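Local coordinates for protein cysteine S-methyltransferase NleE (Escherichia coli O157:H7, PDB 4R29) that probably transfers a methyl group from S-adenosylmethionine to a zinc-finger cysteine of the host proteins TAB2 and TAB3, blocking NF-kappa-B activation, at residues P86-E91 / P206-S211; M109-V114 / E200-M205. The protein carries 1 engineered substitution. All coordinates share one frame; numbering follows the deposited sequence.

Interaction 1 (P86-E91 / P206-S211). With SAM (S-adenosylmethionine), chain E.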
loop_
_atom_site.group_PDB
_atom_site.type_symbol
_atom_site.label_atom_id
_atom_site.label_comp_id
_atom_site.label_asym_id
_atom_site.label_seq_id
_atom_site.Cartn_x
_atom_site.Cartn_y
_atom_site.Cartn_z
ATOM N N PRO A 86 14.303 -9.223 -10.012
ATOM C CA PRO A 86 14.188 -7.835 -9.554
ATOM C C PRO A 86 13.567 -6.914 -10.595
ATOM O O PRO A 86 13.871 -7.001 -11.789
ATOM C CB PRO A 86 15.644 -7.423 -9.326
ATOM C CG PRO A 86 16.345 -8.676 -9.011
ATOM C CD PRO A 86 15.671 -9.741 -9.849
ATOM N N ILE A 87 12.705 -6.021 -10.128
ATOM C CA ILE A 87 12.135 -5.003 -10.976
ATOM C C ILE A 87 12.946 -3.750 -10.730
ATOM O O ILE A 87 13.690 -3.652 -9.745
ATOM C CB ILE A 87 10.670 -4.682 -10.579
ATOM C CG1 ILE A 87 10.613 -4.243 -9.109
ATOM C CG2 ILE A 87 9.780 -5.884 -10.798
ATOM C CD1 ILE A 87 9.382 -3.419 -8.724
ATOM N N SER A 88 12.785 -2.782 -11.618
ATOM C CA SER A 88 13.256 -1.447 -11.335
ATOM C C SER A 88 12.261 -0.740 -10.428
ATOM O O SER A 88 11.038 -0.809 -10.635
ATOM C CB SER A 88 13.432 -0.630 -12.619
ATOM O OG SER A 88 13.457 0.749 -12.305
ATOM N N ARG A 89 12.816 -0.065 -9.424
ATOM C CA ARG A 89 12.096 0.849 -8.554
ATOM C C ARG A 89 11.144 1.760 -9.344
ATOM O O ARG A 89 10.074 2.139 -8.851
ATOM C CB ARG A 89 13.120 1.693 -7.779
ATOM C CG ARG A 89 12.690 3.126 -7.514
ATOM C CD ARG A 89 11.636 3.127 -6.426
ATOM N NE ARG A 89 11.051 4.445 -6.207
ATOM C CZ ARG A 89 9.994 4.654 -5.432
ATOM N NH1 ARG A 89 9.414 3.626 -4.822
ATOM N NH2 ARG A 89 9.513 5.879 -5.282
ATOM N N ASN A 90 11.548 2.117 -10.561
ATOM C CA ASN A 90 10.736 2.966 -11.437
ATOM C C ASN A 90 9.373 2.384 -11.822
ATOM O O ASN A 90 8.427 3.134 -12.020
ATOM C CB ASN A 90 11.520 3.361 -12.686
ATOM C CG ASN A 90 12.711 4.238 -12.360
ATOM O OD1 ASN A 90 12.654 5.065 -11.442
ATOM N ND2 ASN A 90 13.808 4.045 -13.084
ATOM N N GLU A 91 9.278 1.055 -11.892
ATOM C CA GLU A 91 8.016 0.367 -12.202
ATOM C C GLU A 91 7.002 0.424 -11.048
ATOM O O GLU A 91 5.810 0.144 -11.231
ATOM C CB GLU A 91 8.277 -1.096 -12.563
ATOM C CG GLU A 91 9.263 -1.323 -13.696
ATOM C CD GLU A 91 9.633 -2.801 -13.854
ATOM O OE1 GLU A 91 8.723 -3.630 -14.077
ATOM O OE2 GLU A 91 10.827 -3.144 -13.745
ATOM N N PRO A 206 19.477 -4.518 -6.968
ATOM C CA PRO A 206 20.560 -4.292 -6.001
ATOM C C PRO A 206 21.264 -2.966 -6.262
ATOM O O PRO A 206 21.595 -2.277 -5.309
ATOM C CB PRO A 206 21.498 -5.477 -6.246
ATOM C CG PRO A 206 20.594 -6.556 -6.734
ATOM C CD PRO A 206 19.506 -5.874 -7.539
ATOM N N GLY A 207 21.447 -2.610 -7.535
ATOM C CA GLY A 207 22.024 -1.335 -7.920
ATOM C C GLY A 207 21.202 -0.125 -7.509
ATOM O O GLY A 207 21.745 0.889 -7.052
ATOM N N GLU A 208 19.887 -0.209 -7.672
ATOM C CA GLU A 208 19.028 0.900 -7.270
ATOM C C GLU A 208 18.992 1.081 -5.756
ATOM O O GLU A 208 18.890 2.202 -5.260
ATOM C CB GLU A 208 17.622 0.702 -7.812
ATOM C CG GLU A 208 17.572 0.704 -9.338
ATOM C CD GLU A 208 16.180 0.463 -9.848
ATOM O OE1 GLU A 208 15.448 -0.301 -9.179
ATOM O OE2 GLU A 208 15.821 1.038 -10.903
ATOM N N ILE A 209 19.097 -0.023 -5.032
ATOM C CA ILE A 209 19.136 0.024 -3.577
ATOM C C ILE A 209 20.442 0.676 -3.074
ATOM O O ILE A 209 20.415 1.526 -2.171
ATOM C CB ILE A 209 18.958 -1.380 -2.960
ATOM C CG1 ILE A 209 17.640 -2.035 -3.430
ATOM C CG2 ILE A 209 19.036 -1.304 -1.444
ATOM C CD1 ILE A 209 17.529 -3.552 -3.069
ATOM N N ASP A 210 21.576 0.287 -3.660
ATOM C CA ASP A 210 22.851 0.924 -3.323
ATOM C C ASP A 210 22.747 2.410 -3.562
ATOM O O ASP A 210 23.105 3.222 -2.716
ATOM C CB ASP A 210 23.992 0.396 -4.180
ATOM C CG ASP A 210 24.384 -1.007 -3.825
ATOM O OD1 ASP A 210 24.099 -1.448 -2.696
ATOM O OD2 ASP A 210 24.991 -1.673 -4.686
ATOM N N SER A 211 22.256 2.767 -4.730
ATOM C CA SER A 211 22.141 4.164 -5.074
ATOM C C SER A 211 21.248 4.921 -4.068
ATOM O O SER A 211 21.496 6.087 -3.772
ATOM C CB SER A 211 21.649 4.294 -6.513
ATOM O OG SER A 211 21.291 5.627 -6.800
HETATM N N SAM E . 5.177 1.802 -3.759
HETATM C CA SAM E . 6.476 1.180 -3.505
HETATM C C SAM E . 6.472 -0.301 -3.867
HETATM O O SAM E . 7.543 -0.876 -4.089
HETATM O OXT SAM E . 5.407 -0.940 -3.912
HETATM C CB SAM E . 6.906 1.306 -2.047
HETATM C CG SAM E . 7.324 2.707 -1.629
HETATM S SD SAM E . 8.313 2.751 -0.099
HETATM C CE SAM E . 8.570 4.544 -0.081
HETATM C "C5'" SAM E . 9.926 2.275 -0.769
HETATM C "C4'" SAM E . 10.960 2.179 0.349
HETATM O "O4'" SAM E . 12.034 1.346 -0.050
HETATM C "C3'" SAM E . 11.551 3.539 0.707
HETATM O "O3'" SAM E . 10.850 4.146 1.776
HETATM C "C2'" SAM E . 12.981 3.213 1.079
HETATM O "O2'" SAM E . 12.998 3.027 2.465
HETATM C "C1'" SAM E . 13.267 1.865 0.422
HETATM N N9 SAM E . 14.130 1.952 -0.773
HETATM C C8 SAM E . 15.283 1.245 -0.982
HETATM N N7 SAM E . 15.779 1.551 -2.195
HETATM C C5 SAM E . 14.947 2.446 -2.772
HETATM C C6 SAM E . 14.983 3.082 -4.004
HETATM N N6 SAM E . 15.977 2.841 -4.852
HETATM N N1 SAM E . 13.981 3.965 -4.333
HETATM C C2 SAM E . 12.945 4.202 -3.447
HETATM N N3 SAM E . 12.911 3.564 -2.223
HETATM C C4 SAM E . 13.899 2.696 -1.891
#

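Interaction 2 (M109-V114 / E200-M205). With SAM (S-adenosylmethionine), chain E.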
loop_
_atom_site.group_PDB
_atom_site.type_symbol
_atom_site.label_atom_id
_atom_site.label_comp_id
_atom_site.label_asym_id
_atom_site.label_seq_id
_atom_site.Cartn_x
_atom_site.Cartn_y
_atom_site.Cartn_z
ATOM N N MET A 109 5.188 -8.768 -3.539
ATOM C CA MET A 109 4.462 -7.710 -2.825
ATOM C C MET A 109 4.873 -6.276 -3.133
ATOM O O MET A 109 5.948 -6.007 -3.672
ATOM C CB MET A 109 4.317 -7.968 -1.309
ATOM C CG MET A 109 5.341 -7.405 -0.398
ATOM S SD MET A 109 5.385 -5.622 -0.009
ATOM C CE MET A 109 7.062 -5.688 0.627
ATOM N N GLY A 110 3.933 -5.380 -2.857
ATOM C CA GLY A 110 4.098 -3.953 -3.066
ATOM C C GLY A 110 3.296 -3.238 -1.995
ATOM O O GLY A 110 2.470 -3.850 -1.315
ATOM N N GLN A 111 3.536 -1.949 -1.841
ATOM C CA GLN A 111 2.864 -1.164 -0.814
ATOM C C GLN A 111 2.552 0.199 -1.434
ATOM O O GLN A 111 3.359 0.744 -2.170
ATOM C CB GLN A 111 3.757 -1.035 0.435
ATOM C CG GLN A 111 3.222 -0.076 1.514
ATOM C CD GLN A 111 3.605 1.377 1.251
ATOM O OE1 GLN A 111 4.758 1.677 0.966
ATOM N NE2 GLN A 111 2.640 2.277 1.343
ATOM N N PHE A 112 1.362 0.717 -1.176
ATOM C CA PHE A 112 0.973 2.035 -1.665
ATOM C C PHE A 112 0.001 2.672 -0.670
ATOM O O PHE A 112 -0.284 2.092 0.359
ATOM C CB PHE A 112 0.400 1.954 -3.093
ATOM C CG PHE A 112 -0.856 1.114 -3.220
ATOM C CD1 PHE A 112 -0.777 -0.274 -3.388
ATOM C CD2 PHE A 112 -2.118 1.713 -3.202
ATOM C CE1 PHE A 112 -1.928 -1.050 -3.529
ATOM C CE2 PHE A 112 -3.283 0.944 -3.343
ATOM C CZ PHE A 112 -3.183 -0.443 -3.500
ATOM N N SER A 113 -0.510 3.856 -0.974
ATOM C CA SER A 113 -1.395 4.565 -0.051
ATOM C C SER A 113 -2.673 4.986 -0.730
ATOM O O SER A 113 -2.704 5.220 -1.938
ATOM C CB SER A 113 -0.700 5.823 0.477
ATOM O OG SER A 113 0.276 5.453 1.427
ATOM N N VAL A 114 -3.739 5.097 0.044
ATOM C CA VAL A 114 -4.968 5.654 -0.496
ATOM C C VAL A 114 -5.443 6.783 0.409
ATOM O O VAL A 114 -5.244 6.729 1.621
ATOM C CB VAL A 114 -6.066 4.578 -0.686
ATOM C CG1 VAL A 114 -5.629 3.560 -1.719
ATOM C CG2 VAL A 114 -6.387 3.892 0.639
ATOM N N GLU A 200 15.020 -4.609 -0.615
ATOM C CA GLU A 200 15.084 -6.040 -0.863
ATOM C C GLU A 200 13.702 -6.684 -0.927
ATOM O O GLU A 200 13.396 -7.408 -1.869
ATOM C CB GLU A 200 15.988 -6.706 0.177
ATOM C CG GLU A 200 17.434 -6.222 0.042
ATOM C CD GLU A 200 18.361 -6.710 1.146
ATOM O OE1 GLU A 200 17.888 -7.283 2.140
ATOM O OE2 GLU A 200 19.581 -6.508 1.017
ATOM N N ILE A 201 12.852 -6.408 0.058
ATOM C CA ILE A 201 11.541 -7.052 0.060
ATOM C C ILE A 201 10.638 -6.491 -1.045
ATOM O O ILE A 201 9.736 -7.172 -1.501
ATOM C CB ILE A 201 10.856 -7.056 1.461
ATOM C CG1 ILE A 201 10.629 -5.637 1.985
ATOM C CG2 ILE A 201 11.682 -7.886 2.470
ATOM C CD1 ILE A 201 9.721 -5.585 3.241
ATOM N N PHE A 202 10.913 -5.269 -1.500
ATOM C CA PHE A 202 10.181 -4.725 -2.633
ATOM C C PHE A 202 10.757 -5.184 -3.973
ATOM O O PHE A 202 10.271 -4.768 -5.015
ATOM C CB PHE A 202 10.138 -3.189 -2.591
ATOM C CG PHE A 202 9.209 -2.621 -1.538
ATOM C CD1 PHE A 202 7.883 -3.023 -1.466
ATOM C CD2 PHE A 202 9.671 -1.676 -0.626
ATOM C CE1 PHE A 202 7.031 -2.487 -0.510
ATOM C CE2 PHE A 202 8.823 -1.139 0.333
ATOM C CZ PHE A 202 7.504 -1.552 0.391
ATOM N N SER A 203 11.785 -6.030 -3.944
ATOM C CA SER A 203 12.365 -6.581 -5.179
ATOM C C SER A 203 13.078 -5.557 -6.059
ATOM O O SER A 203 13.214 -5.770 -7.241
ATOM C CB SER A 203 11.295 -7.266 -6.037
ATOM O OG SER A 203 10.693 -8.336 -5.350
ATOM N N TYR A 204 13.523 -4.442 -5.502
ATOM C CA TYR A 204 14.230 -3.477 -6.320
ATOM C C TYR A 204 15.569 -4.077 -6.709
ATOM O O TYR A 204 16.086 -4.968 -6.029
ATOM C CB TYR A 204 14.463 -2.176 -5.565
ATOM C CG TYR A 204 13.212 -1.447 -5.168
ATOM C CD1 TYR A 204 11.988 -1.753 -5.745
ATOM C CD2 TYR A 204 13.257 -0.444 -4.204
ATOM C CE1 TYR A 204 10.838 -1.076 -5.369
ATOM C CE2 TYR A 204 12.118 0.236 -3.832
ATOM C CZ TYR A 204 10.914 -0.088 -4.421
ATOM O OH TYR A 204 9.793 0.592 -4.047
ATOM N N MET A 205 16.132 -3.587 -7.802
ATOM C CA MET A 205 17.445 -4.048 -8.212
ATOM C C MET A 205 18.547 -3.604 -7.252
ATOM O O MET A 205 18.533 -2.483 -6.740
ATOM C CB MET A 205 17.724 -3.641 -9.645
ATOM C CG MET A 205 16.927 -4.518 -10.614
ATOM S SD MET A 205 17.069 -3.869 -12.259
ATOM C CE MET A 205 16.710 -2.142 -11.907
HETATM N N SAM E . 5.177 1.802 -3.759
HETATM C CA SAM E . 6.476 1.180 -3.505
HETATM C C SAM E . 6.472 -0.301 -3.867
HETATM O O SAM E . 7.543 -0.876 -4.089
HETATM O OXT SAM E . 5.407 -0.940 -3.912
HETATM C CB SAM E . 6.906 1.306 -2.047
HETATM C CG SAM E . 7.324 2.707 -1.629
HETATM S SD SAM E . 8.313 2.751 -0.099
HETATM C CE SAM E . 8.570 4.544 -0.081
HETATM C "C5'" SAM E . 9.926 2.275 -0.769
HETATM C "C4'" SAM E . 10.960 2.179 0.349
HETATM O "O4'" SAM E . 12.034 1.346 -0.050
HETATM C "C3'" SAM E . 11.551 3.539 0.707
HETATM O "O3'" SAM E . 10.850 4.146 1.776
HETATM C "C2'" SAM E . 12.981 3.213 1.079
HETATM O "O2'" SAM E . 12.998 3.027 2.465
HETATM C "C1'" SAM E . 13.267 1.865 0.422
HETATM N N9 SAM E . 14.130 1.952 -0.773
HETATM C C8 SAM E . 15.283 1.245 -0.982
HETATM N N7 SAM E . 15.779 1.551 -2.195
HETATM C C5 SAM E . 14.947 2.446 -2.772
HETATM C C6 SAM E . 14.983 3.082 -4.004
HETATM N N6 SAM E . 15.977 2.841 -4.852
HETATM N N1 SAM E . 13.981 3.965 -4.333
HETATM C C2 SAM E . 12.945 4.202 -3.447
HETATM N N3 SAM E . 12.911 3.564 -2.223
HETATM C C4 SAM E . 13.899 2.696 -1.891
HETATM O O HOH W 1 8.208 -7.651 -3.737
#

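Interaction 1 (P86-E91 / P206-S211)
Glu-208, in the first turn of helix 206-219, reaches across to an ST turn at Ser-88 in the loop 86-91, and its carboxylate takes hold of that turn with both oxygens. The chain is extended beyond CG, with CG anti to the carbonyl carbon (chi1 -63°), which carries the acid group out from the helix to the loop. OE2 receives the hydroxyl of Ser-88 on its syn lone pair, OG to OE2 2.8 Å. OE1 receives the backbone N of Arg-89 at 2.7 Å, a nearly straight bond (172°) that arrives on the syn side but tilted somewhat from the carboxylate plane. Two bonds from adjacent residues fix the rotation of the carboxylate. Ser-88 OG also accepts from the N of Asn-90, closing the turn.

Arg-89 then bends at chi2 and leads away from the helix, along the adenine of S-adenosylmethionine. One face of its guanidinium lies against the ligand's C2. Glu-208 thus joins two walls of the cofactor pocket, and its backbone contributes as well: the adenine N6 gives a weak hydrogen bond to Glu-208 O at 3.0 Å.

Interaction 2 (M109-V114 / E200-M205)
The start of strand 109-114 passes the C-terminal end of helix 186-201, where the backbones come nearest at Gly-110 and Phe-202, CA to CA 6.1 Å, and the helix ends in a Schellman motif with Ser-203 at positive phi. Met-109 and Phe-202 carry most of the packing. The methionine chain bends at chi2 (74°), bringing CE to 3.4 Å from Phe-202 CE1 in an oblique Met-aromatic contact, with SD 4.7 Å from the ring centroid. The same methyl also rests against Ile-201 CD1, so the end of Met-109 packs against two consecutive residues. Gln-111 meets the phenyl ring differently: its CB sits at the ring edge, near the plane, 3.7 Å from Phe-202 CE1. One face of that ring is turned to the methionine moiety of S-adenosylmethionine, whose CB and carboxylate O lie over it.

Main chain and side chains together grip the amino-acid end of the cofactor. Gln-111 N donates to OXT and Gln-111 O accepts from the ligand's N at 2.6 Å, while Tyr-204 OH donates to the other carboxylate oxygen, O, which lies at the edge of the tyrosine ring. Phe-202 CB packs over one face of the same tyrosine. Beside these contacts a water links the two backbones, donating to Met-109 O and Ile-201 O and accepting from Ser-203 OG.

Within the Rossmann-like fold, strand 109-114 is an outer strand of an antiparallel sheet, paired with strand 145-151. Helix 155-181 flanks the junction, its Phe-164 touching both Gln-111 and Ile-201, and helix 206-219 follows on, with Ile-209 against Tyr-204.

How the interactions relate
Interactions 1 and 2, with centres about 11 Å apart, illustrate how one cofactor can be held by adjoining contacts: interaction 1 mainly meets the adenine of S-adenosylmethionine, interaction 2 the amino-acid end, though Tyr-204 CD2 also comes to 3.6 Å from the adenine C5. Along the chain, interaction 2 is nested within the loop that interaction 1 closes. They touch directly. Ile-87 N lies 2.9 Å from Ser-203 O, a probable hydrogen bond tying the loop 86-91 to the turn just past helix 186-201, and Pro-86 CB packs on Met-205 CG at 3.4 Å. A second probable hydrogen bond, Arg-89 NH1 to Tyr-204 OH at 3.2 Å, joins them beside the ligand. Arg-107, Ser-98 and Glu-191 supply further hydrogen bonds to the cofactor.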